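Local coordinates for protein chitinase (Thermococcus chitonophagus, PDB 5XSW) that probably hydrolyses chitin as an endochitinase, through a largely helical domain that binds a glycan and follows an N-terminal beta-strand domain, at residues T160-G165 against G191-Y196; L397-I402 against A426-V431; Y404-V409 against L454-V459. One frame throughout, in Å; residues are numbered along the deposited sequence.

How the contacts relate
From the N terminus, contact 1 comes first: the loop 160-165 meets helix 186-199 across 25 intervening residues. It is complete before the other two open, so it stands in series with both. Contact 2 then closes a loop of 23 residues between the start of helix 399-412 and helix 421-439. Contact 3 opens further along helix 399-412, before contact 2 has closed, and ends on helix 449-461, so these two cross. Their centres lie about 7 Å apart, and their side chains touch. Contact 1, centred about 12 Å from contact 3, meets it through Ile162 against Leu454 and Ala193 against Leu457. Together they join four helices and one loop of the helical domain.

Contact 1: residues T160-G165 against G191-Y196; sequences TQIIIG and GLALAY
In the helical, glycan-binding domain, Ile162 and Ile164 of an extended loop pack against Ala193 and Leu192 of helix 186-199, a loop-to-helix packing within the buried interior. The alternation of the loop explains the pairing: residues two apart send their branches to the same helix, while Gln161 has its CB directed away from it. Ile162 touches through its terminal methyl, CD1, which lies 3.5 Å from Ala193 CB, close enough to indicate tight packing. Its CG1 stands beside the backbone N (chi1 -55°), and an extended second torsion carries CD1 out to the helix. Ile164 does the same with its own CD1, which meets Leu192 CD1 at 4.0 Å, the two side chains crossing nearly at right angles. Helix 288-311 packs on Leu194 and Ala195, and Leu192 also meets Leu206 and Met207 of helix 203-214, whose C-terminal end supplies Lys212, Glu213 and Asn214 to the glycan pocket. Tyr196 has its CB directed toward the loop, and a single water bridges the two segments: lying in the ring plane, it accepts from Tyr196 OH at 2.5 Å and donates to Gln161 O at 2.8 Å.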
# COMPACT_ATOMS: atom_id res chain seq x y z
N THR A 160 -0.28 -18.02 31.29
CA THR A 160 -1.74 -17.92 31.13
C THR A 160 -2.24 -16.50 31.51
O THR A 160 -3.35 -16.13 31.15
CB THR A 160 -2.51 -18.99 31.99
OG1 THR A 160 -2.16 -18.83 33.37
CG2 THR A 160 -2.15 -20.39 31.53
N GLN A 161 -1.39 -15.73 32.19
CA GLN A 161 -1.75 -14.34 32.54
C GLN A 161 -1.26 -13.36 31.46
O GLN A 161 -0.16 -13.55 30.94
CB GLN A 161 -1.15 -13.89 33.87
CG GLN A 161 -1.87 -14.49 35.13
CD GLN A 161 -1.16 -14.14 36.39
OE1 GLN A 161 -0.64 -13.03 36.56
NE2 GLN A 161 -1.11 -15.12 37.33
N ILE A 162 -2.07 -12.35 31.14
CA ILE A 162 -1.63 -11.20 30.31
C ILE A 162 -1.23 -10.10 31.24
O ILE A 162 -2.00 -9.70 32.12
CB ILE A 162 -2.77 -10.64 29.43
CG1 ILE A 162 -3.36 -11.74 28.58
CG2 ILE A 162 -2.26 -9.46 28.55
CD1 ILE A 162 -4.73 -11.39 28.10
N ILE A 163 -0.02 -9.59 31.06
CA ILE A 163 0.49 -8.58 31.98
C ILE A 163 0.77 -7.27 31.20
O ILE A 163 1.86 -7.09 30.61
CB ILE A 163 1.84 -9.01 32.65
CG1 ILE A 163 1.75 -10.45 33.21
CG2 ILE A 163 2.23 -7.98 33.67
CD1 ILE A 163 0.65 -10.59 34.25
N ILE A 164 -0.19 -6.35 31.21
CA ILE A 164 0.06 -5.05 30.61
C ILE A 164 0.46 -4.13 31.75
O ILE A 164 -0.31 -3.91 32.68
CB ILE A 164 -1.19 -4.50 29.92
CG1 ILE A 164 -1.59 -5.38 28.74
CG2 ILE A 164 -0.95 -3.07 29.46
CD1 ILE A 164 -2.94 -5.04 28.14
N GLY A 165 1.67 -3.59 31.68
CA GLY A 165 2.17 -2.79 32.77
C GLY A 165 1.86 -1.33 32.56
O GLY A 165 2.44 -0.68 31.69
N GLY A 191 -8.37 -7.04 21.93
CA GLY A 191 -7.67 -7.07 20.65
C GLY A 191 -6.15 -7.22 20.84
O GLY A 191 -5.53 -7.95 20.07
N LEU A 192 -5.58 -6.53 21.83
CA LEU A 192 -4.15 -6.68 22.15
C LEU A 192 -3.90 -8.17 22.50
O LEU A 192 -2.86 -8.70 22.21
CB LEU A 192 -3.73 -5.81 23.36
CG LEU A 192 -3.63 -4.27 23.17
CD1 LEU A 192 -3.41 -3.54 24.51
CD2 LEU A 192 -2.58 -3.92 22.07
N ALA A 193 -4.84 -8.78 23.22
CA ALA A 193 -4.59 -10.14 23.75
C ALA A 193 -4.57 -11.09 22.58
O ALA A 193 -3.82 -12.06 22.56
CB ALA A 193 -5.68 -10.55 24.80
N LEU A 194 -5.42 -10.83 21.59
CA LEU A 194 -5.48 -11.72 20.45
C LEU A 194 -4.21 -11.51 19.61
O LEU A 194 -3.68 -12.48 19.07
CB LEU A 194 -6.74 -11.50 19.58
CG LEU A 194 -6.80 -12.33 18.27
CD1 LEU A 194 -6.68 -13.85 18.62
CD2 LEU A 194 -8.11 -12.08 17.48
N ALA A 195 -3.75 -10.27 19.47
CA ALA A 195 -2.49 -10.04 18.74
C ALA A 195 -1.34 -10.83 19.40
O ALA A 195 -0.47 -11.36 18.74
CB ALA A 195 -2.13 -8.51 18.71
N TYR A 196 -1.32 -10.81 20.73
CA TYR A 196 -0.32 -11.52 21.54
C TYR A 196 -0.41 -13.03 21.28
O TYR A 196 0.53 -13.65 20.88
CB TYR A 196 -0.60 -11.22 23.01
CG TYR A 196 0.33 -11.84 24.04
CD1 TYR A 196 1.66 -12.15 23.75
CD2 TYR A 196 -0.13 -12.07 25.35
CE1 TYR A 196 2.51 -12.68 24.74
CE2 TYR A 196 0.69 -12.61 26.32
CZ TYR A 196 2.00 -12.93 26.01
OH TYR A 196 2.82 -13.45 27.00
O HOH W 1 2.14 -13.63 29.42

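Contact 2: residues L397-I402 against A426-V431; sequences LTWDDI and AMMRDV
Met428 is the first residue of 426-431 to touch the other segment, and it meets Trp399. Its chain is bent at both chi2 (-49°) and chi3, which brings CE to the far end of the indole, 3.8 Å from Trp399 CH2; the approach is oblique to the ring. Next but one comes Asp430, which faces elsewhere: its carboxylate is hydrogen-bonded to Gly125 N and to His463 NE2. Val431 follows, and its CA is the one nearest to that of Ile402. Across this contact Val431 uses the single methyl CG1, set anti to the backbone N (chi1 165°), for both Ile402 and Trp399. CG1 lies 3.6 Å from Ile402 CG2, and it also sits in the plane of the indole at its edge, 3.9 Å from Trp399 CZ3. The first turn of helix 399-412, which presents Trp399 and Ile402, is fixed by a capping box: Thr398 N donates to Asp401 OD2 from above the carboxylate plane (2.9 Å, 168°), and Asp401 N donates back to Thr398 OG1 at 3.3 Å. Asp401 OD2 also forms a salt bridge with Lys186. Trp399 makes a cation-pi pair with Lys432 as well. With an alanine here, Met428 CE and Val431 CG1 would probably lose their aromatic neighbour, and Lys432 its cation-pi partner. Val431 itself is held in its helix by the bond from its N to Met427 O, 2.8 Å.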
# COMPACT_ATOMS: atom_id res chain seq x y z
N LEU A 397 -14.72 -9.20 32.37
CA LEU A 397 -15.35 -9.45 31.08
C LEU A 397 -16.59 -10.30 31.33
O LEU A 397 -16.49 -11.34 31.97
CB LEU A 397 -14.41 -10.21 30.14
CG LEU A 397 -12.98 -9.69 30.01
CD1 LEU A 397 -12.12 -10.59 29.11
CD2 LEU A 397 -13.09 -8.26 29.40
N THR A 398 -17.72 -9.89 30.76
CA THR A 398 -19.00 -10.57 30.92
C THR A 398 -19.19 -11.41 29.69
O THR A 398 -18.45 -11.25 28.68
CB THR A 398 -20.17 -9.57 31.02
OG1 THR A 398 -20.29 -8.89 29.77
CG2 THR A 398 -19.93 -8.56 32.13
N TRP A 399 -20.20 -12.27 29.71
CA TRP A 399 -20.45 -13.09 28.54
C TRP A 399 -20.74 -12.22 27.30
O TRP A 399 -20.27 -12.51 26.20
CB TRP A 399 -21.62 -14.12 28.72
CG TRP A 399 -21.87 -14.80 27.39
CD1 TRP A 399 -23.00 -14.74 26.60
CD2 TRP A 399 -20.91 -15.57 26.65
NE1 TRP A 399 -22.80 -15.44 25.42
CE2 TRP A 399 -21.52 -15.97 25.45
CE3 TRP A 399 -19.59 -15.97 26.90
CZ2 TRP A 399 -20.87 -16.72 24.51
CZ3 TRP A 399 -18.95 -16.71 25.97
CH2 TRP A 399 -19.58 -17.09 24.79
N ASP A 400 -21.56 -11.18 27.47
CA ASP A 400 -21.85 -10.25 26.38
C ASP A 400 -20.54 -9.65 25.77
O ASP A 400 -20.45 -9.51 24.56
CB ASP A 400 -22.75 -9.11 26.87
CG ASP A 400 -24.24 -9.54 26.99
OD1 ASP A 400 -24.61 -10.62 26.51
OD2 ASP A 400 -25.03 -8.76 27.51
N ASP A 401 -19.59 -9.30 26.61
CA ASP A 401 -18.26 -8.82 26.14
C ASP A 401 -17.56 -9.82 25.23
O ASP A 401 -17.01 -9.46 24.17
CB ASP A 401 -17.33 -8.54 27.33
CG ASP A 401 -17.79 -7.39 28.19
OD1 ASP A 401 -18.56 -6.52 27.70
OD2 ASP A 401 -17.38 -7.34 29.35
N ILE A 402 -17.55 -11.10 25.66
CA ILE A 402 -16.86 -12.17 24.93
C ILE A 402 -17.57 -12.45 23.63
O ILE A 402 -16.96 -12.59 22.56
CB ILE A 402 -16.80 -13.49 25.78
CG1 ILE A 402 -16.10 -13.25 27.12
CG2 ILE A 402 -16.12 -14.61 25.01
CD1 ILE A 402 -14.68 -12.86 27.04
N ALA A 426 -19.69 -24.55 16.95
CA ALA A 426 -19.06 -25.47 17.91
C ALA A 426 -18.00 -24.75 18.75
O ALA A 426 -17.87 -24.97 19.98
CB ALA A 426 -18.43 -26.67 17.19
N MET A 427 -17.23 -23.90 18.09
CA MET A 427 -16.22 -23.10 18.80
C MET A 427 -16.88 -22.24 19.89
O MET A 427 -16.45 -22.21 21.06
CB MET A 427 -15.42 -22.25 17.77
CG MET A 427 -14.25 -21.46 18.40
SD MET A 427 -13.84 -20.10 17.27
CE MET A 427 -15.09 -18.96 17.77
N MET A 428 -17.94 -21.53 19.53
CA MET A 428 -18.59 -20.64 20.48
C MET A 428 -19.26 -21.41 21.65
O MET A 428 -19.23 -20.93 22.78
CB MET A 428 -19.60 -19.75 19.73
CG MET A 428 -18.91 -18.63 18.87
SD MET A 428 -17.64 -17.67 19.79
CE MET A 428 -18.57 -16.93 21.11
N ARG A 429 -19.82 -22.61 21.41
CA ARG A 429 -20.25 -23.46 22.57
C ARG A 429 -19.10 -23.74 23.55
O ARG A 429 -19.23 -23.56 24.77
CB ARG A 429 -20.86 -24.80 22.07
CG ARG A 429 -22.25 -24.63 21.44
CD ARG A 429 -23.00 -25.97 21.23
NE ARG A 429 -22.36 -26.81 20.21
CZ ARG A 429 -22.54 -26.65 18.89
NH1 ARG A 429 -23.34 -25.69 18.42
NH2 ARG A 429 -21.92 -27.45 18.05
N ASP A 430 -17.93 -24.16 23.02
CA ASP A 430 -16.76 -24.36 23.87
C ASP A 430 -16.31 -23.09 24.60
O ASP A 430 -15.97 -23.12 25.78
CB ASP A 430 -15.58 -24.87 23.04
CG ASP A 430 -15.68 -26.36 22.70
OD1 ASP A 430 -16.63 -27.06 23.17
OD2 ASP A 430 -14.78 -26.82 21.96
N VAL A 431 -16.30 -21.96 23.88
CA VAL A 431 -15.91 -20.68 24.51
C VAL A 431 -16.86 -20.33 25.64
O VAL A 431 -16.47 -19.92 26.74
CB VAL A 431 -15.89 -19.53 23.44
CG1 VAL A 431 -15.86 -18.13 24.11
CG2 VAL A 431 -14.71 -19.74 22.45

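Contact 3: residues Y404-V409 against L454-V459; sequences YFFTVV and LTILRV
Phe406 reaches across from segment 404-409 of helix 399-412 to Ile456 and Leu457 in segment 454-459 of helix 449-461, and its side chain can be followed outward. CB, directed toward the facing helix, lies against Met428 SD, 3.7 Å away, on helix 421-439. CG, beside the backbone N (chi1 -75°), lets the ring reach Ile456 and Leu457. Halfway out, one face of the ring is covered by its own neighbour: Phe405 CD2 stands 4.0 Å above the plane, over the ring centre. At the outer edge CE2 serves two partners, for Ile456 CG2 lies near the ring plane at 4.0 Å and Val431 CG1 of helix 421-439 is 3.9 Å away. The tip, CZ, ends 4.2 Å from Leu457 CD2, which comes at it obliquely. That same methyl also touches Phe405 CE2, at 4.0 Å, with the two side chains crossing at about a right angle. Leu457 CD1 instead meets the backbone of helix 186-199, at Ala193 O and Leu194 CA. Phe405 in turn makes an edge-to-face pair with Phe453, one turn before Leu457. The separation is consistent with the use of large side chains: the axes of the two short segments stay 12.9 Å apart at their closest, crossing at -45°, and even the nearest CA atoms, of Phe406 and Leu457, are 9.8 Å apart. Two phenylalanines and two branched aliphatic residues bridge part of it, with helices 421-439 and 186-199 contributing: apolar packing between widely spaced helices in the buried core of an alpha-helical domain.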
# COMPACT_ATOMS: atom_id res chain seq x y z
N TYR A 404 -19.48 -10.43 21.94
CA TYR A 404 -19.28 -9.27 21.07
C TYR A 404 -17.89 -9.36 20.39
O TYR A 404 -17.73 -9.26 19.16
CB TYR A 404 -19.39 -7.99 21.93
CG TYR A 404 -18.93 -6.77 21.16
CD1 TYR A 404 -19.55 -6.39 19.97
CD2 TYR A 404 -17.87 -6.01 21.62
CE1 TYR A 404 -19.08 -5.26 19.26
CE2 TYR A 404 -17.42 -4.91 20.94
CZ TYR A 404 -18.03 -4.54 19.77
OH TYR A 404 -17.51 -3.42 19.12
N PHE A 405 -16.89 -9.59 21.22
CA PHE A 405 -15.52 -9.75 20.71
C PHE A 405 -15.45 -10.77 19.58
O PHE A 405 -14.95 -10.45 18.48
CB PHE A 405 -14.57 -10.13 21.85
CG PHE A 405 -13.15 -10.32 21.37
CD1 PHE A 405 -12.35 -9.21 21.11
CD2 PHE A 405 -12.65 -11.60 21.13
CE1 PHE A 405 -11.05 -9.37 20.62
CE2 PHE A 405 -11.34 -11.76 20.64
CZ PHE A 405 -10.55 -10.64 20.41
N PHE A 406 -16.02 -11.96 19.75
CA PHE A 406 -15.90 -12.94 18.68
C PHE A 406 -16.78 -12.68 17.46
O PHE A 406 -16.40 -13.04 16.37
CB PHE A 406 -16.16 -14.38 19.20
CG PHE A 406 -15.02 -14.92 19.99
CD1 PHE A 406 -13.89 -15.40 19.35
CD2 PHE A 406 -15.04 -14.88 21.38
CE1 PHE A 406 -12.79 -15.89 20.08
CE2 PHE A 406 -13.92 -15.36 22.12
CZ PHE A 406 -12.80 -15.85 21.45
N THR A 407 -17.95 -12.05 17.64
CA THR A 407 -18.74 -11.53 16.51
C THR A 407 -17.92 -10.57 15.63
O THR A 407 -17.93 -10.68 14.42
CB THR A 407 -20.00 -10.78 17.02
OG1 THR A 407 -20.75 -11.66 17.87
CG2 THR A 407 -20.89 -10.33 15.90
N VAL A 408 -17.24 -9.62 16.26
CA VAL A 408 -16.40 -8.69 15.48
C VAL A 408 -15.28 -9.47 14.79
O VAL A 408 -14.98 -9.29 13.57
CB VAL A 408 -15.83 -7.59 16.39
CG1 VAL A 408 -14.85 -6.70 15.54
CG2 VAL A 408 -17.03 -6.73 16.99
N VAL A 409 -14.64 -10.38 15.52
CA VAL A 409 -13.57 -11.15 14.86
C VAL A 409 -14.13 -11.87 13.63
O VAL A 409 -13.54 -11.89 12.55
CB VAL A 409 -12.91 -12.15 15.84
CG1 VAL A 409 -11.95 -13.06 15.06
CG2 VAL A 409 -12.11 -11.35 16.90
N LEU A 454 -6.51 -15.27 28.07
CA LEU A 454 -5.70 -16.10 27.19
C LEU A 454 -6.24 -17.53 27.08
O LEU A 454 -6.18 -18.15 26.01
CB LEU A 454 -4.24 -16.19 27.65
CG LEU A 454 -3.39 -14.93 27.40
CD1 LEU A 454 -1.91 -15.15 27.89
CD2 LEU A 454 -3.44 -14.61 25.87
N THR A 455 -6.78 -18.04 28.18
CA THR A 455 -7.34 -19.42 28.15
C THR A 455 -8.59 -19.46 27.25
O THR A 455 -8.77 -20.37 26.43
CB THR A 455 -7.60 -19.91 29.60
OG1 THR A 455 -6.34 -20.03 30.28
CG2 THR A 455 -8.27 -21.32 29.57
N ILE A 456 -9.42 -18.41 27.33
CA ILE A 456 -10.57 -18.28 26.44
C ILE A 456 -10.13 -18.26 24.98
O ILE A 456 -10.69 -18.95 24.09
CB ILE A 456 -11.38 -17.00 26.73
CG1 ILE A 456 -12.05 -17.03 28.12
CG2 ILE A 456 -12.37 -16.74 25.55
CD1 ILE A 456 -13.24 -18.08 28.24
N LEU A 457 -9.13 -17.44 24.69
CA LEU A 457 -8.58 -17.42 23.31
C LEU A 457 -8.08 -18.82 22.82
O LEU A 457 -8.33 -19.22 21.66
CB LEU A 457 -7.42 -16.42 23.21
CG LEU A 457 -7.86 -14.91 23.25
CD1 LEU A 457 -6.64 -13.95 23.17
CD2 LEU A 457 -8.87 -14.60 22.12
N ARG A 458 -7.40 -19.53 23.70
CA ARG A 458 -6.85 -20.86 23.34
C ARG A 458 -7.96 -21.85 23.08
O ARG A 458 -7.89 -22.63 22.12
CB ARG A 458 -5.93 -21.37 24.48
CG ARG A 458 -4.61 -20.63 24.44
CD ARG A 458 -3.64 -20.94 25.56
NE ARG A 458 -2.58 -19.94 25.51
CZ ARG A 458 -1.86 -19.56 26.54
NH1 ARG A 458 -2.06 -20.11 27.73
NH2 ARG A 458 -0.97 -18.60 26.41
N VAL A 459 -9.00 -21.78 23.91
CA VAL A 459 -10.18 -22.61 23.64
C VAL A 459 -10.74 -22.29 22.30
O VAL A 459 -10.98 -23.20 21.49
CB VAL A 459 -11.23 -22.42 24.72
CG1 VAL A 459 -12.56 -23.00 24.25
CG2 VAL A 459 -10.73 -23.10 25.99